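Local coordinates for SAHS1 (Ramazzottius varieornatus, PDB 5XN9), which acts as a secreted heat-soluble molecular shield in water-deficient conditions and, with a fatty acid-binding protein fold, probably binds lipids, at residues T89-G93 with N94-E98. Numbering follows the deposited sequence.
With ZN (zinc ion), chain D.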
# COMPACT_ATOMS: atom_id res chain seq x y z
N THR A 89 -7.80 4.92 7.14
CA THR A 89 -9.09 4.76 7.80
C THR A 89 -9.58 3.34 7.60
O THR A 89 -9.12 2.63 6.70
CB THR A 89 -10.13 5.74 7.24
OG1 THR A 89 -10.27 5.49 5.84
CG2 THR A 89 -9.69 7.18 7.46
N GLU A 90 -10.50 2.91 8.46
CA GLU A 90 -11.18 1.64 8.29
C GLU A 90 -12.51 1.86 7.58
O GLU A 90 -13.20 2.85 7.83
CB GLU A 90 -11.49 1.00 9.64
CG GLU A 90 -10.29 0.59 10.44
CD GLU A 90 -10.68 -0.09 11.74
OE1 GLU A 90 -11.03 0.62 12.71
OE2 GLU A 90 -10.67 -1.33 11.78
N ASP A 91 -12.82 0.97 6.65
CA ASP A 91 -14.13 0.92 6.01
C ASP A 91 -14.67 -0.44 6.43
O ASP A 91 -14.42 -1.45 5.77
CB ASP A 91 -14.01 1.05 4.50
CG ASP A 91 -15.33 1.42 3.85
OD1 ASP A 91 -16.38 0.90 4.29
OD2 ASP A 91 -15.32 2.23 2.90
N GLY A 92 -15.38 -0.45 7.55
CA GLY A 92 -15.74 -1.72 8.16
C GLY A 92 -14.48 -2.51 8.45
O GLY A 92 -13.60 -2.09 9.20
N GLY A 93 -14.39 -3.67 7.82
CA GLY A 93 -13.31 -4.62 7.96
C GLY A 93 -12.11 -4.39 7.07
O GLY A 93 -11.11 -5.11 7.21
N ASN A 94 -12.15 -3.41 6.18
CA ASN A 94 -11.07 -3.14 5.25
C ASN A 94 -10.31 -1.88 5.65
O ASN A 94 -10.79 -1.06 6.44
CB ASN A 94 -11.61 -2.99 3.83
CG ASN A 94 -12.34 -4.23 3.37
OD1 ASN A 94 -11.99 -5.34 3.75
ND2 ASN A 94 -13.38 -4.04 2.56
N LEU A 95 -9.11 -1.75 5.10
CA LEU A 95 -8.23 -0.62 5.39
C LEU A 95 -8.10 0.22 4.13
O LEU A 95 -7.90 -0.32 3.04
CB LEU A 95 -6.85 -1.13 5.82
CG LEU A 95 -5.79 -0.08 6.17
CD1 LEU A 95 -6.17 0.69 7.43
CD2 LEU A 95 -4.42 -0.74 6.32
N LYS A 96 -8.22 1.54 4.28
CA LYS A 96 -8.07 2.46 3.16
C LYS A 96 -7.04 3.51 3.51
O LYS A 96 -6.94 3.93 4.67
CB LYS A 96 -9.40 3.14 2.82
CG LYS A 96 -10.43 2.18 2.25
CD LYS A 96 -11.66 2.89 1.72
CE LYS A 96 -12.54 1.93 0.91
NZ LYS A 96 -13.90 2.47 0.72
N ALA A 97 -6.25 3.93 2.52
CA ALA A 97 -5.35 5.06 2.68
C ALA A 97 -5.67 6.12 1.64
O ALA A 97 -5.80 5.82 0.44
CB ALA A 97 -3.88 4.65 2.58
N GLU A 98 -5.78 7.36 2.11
CA GLU A 98 -5.92 8.53 1.26
C GLU A 98 -4.55 9.19 1.15
O GLU A 98 -3.98 9.60 2.17
CB GLU A 98 -6.89 9.52 1.91
CG GLU A 98 -7.26 10.69 1.03
CD GLU A 98 -8.33 10.34 0.01
OE1 GLU A 98 -8.92 9.24 0.11
OE2 GLU A 98 -8.58 11.18 -0.87
ZN ZN D . -10.12 10.57 -1.97
O HOH W 1 -8.43 7.05 4.29
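Asp91 and Asn94 close a beta hairpin with a two-residue loop, a type II' turn that joins antiparallel strands 82-91 and 94-101, the segments 89-91 and 94-98 lying at 135° to one another. Asp91 N donates to Asn94 O at 2.9 Å and Asn94 N returns a bond to Asp91 O at 3.0 Å, both donors standing above the plane of the carbonyl they meet. Two residues further from the turn, Thr89 and Lys96 form a second hydrogen-bonded pair; Lys96 N reaches Thr89 O at 2.8 Å in a nearly straight bond. Gly92 suits the first corner of the turn, where phi is positive, a value most residues with a side chain adopt less readily. Glu90 and Leu95 make the intervening non-hydrogen-bonded pair, where Glu90 CA approaches Asn94 O in a CA-H...O contact of 3.3 Å.

Side chains alternate between the two faces of this hairpin, part of the antiparallel barrel of the fatty acid-binding protein family. Leu95 points inward, its CD1 lying 3.6 Å from Thr89 O, while the buried, apolar side chain also meets Trp8, Leu71 and Tyr88. Glu90 shares that face, but its OE2 forms a salt bridge with Lys6. On the other face, Thr89, Asp91, Asn94 and Lys96 are polar or charged and can meet water or one another. In one of the two conformers of Asp91, the extended Lys96 chain crosses to its carboxylate and NZ forms a salt bridge with OD2; this link is doubtful in the other conformer. Thr89 OG1 instead shares a water with Lys96 O, weakly on the latter side. Further along the strand, Glu98 binds zinc together with His109, OE2 lying 2.0 Å from the metal.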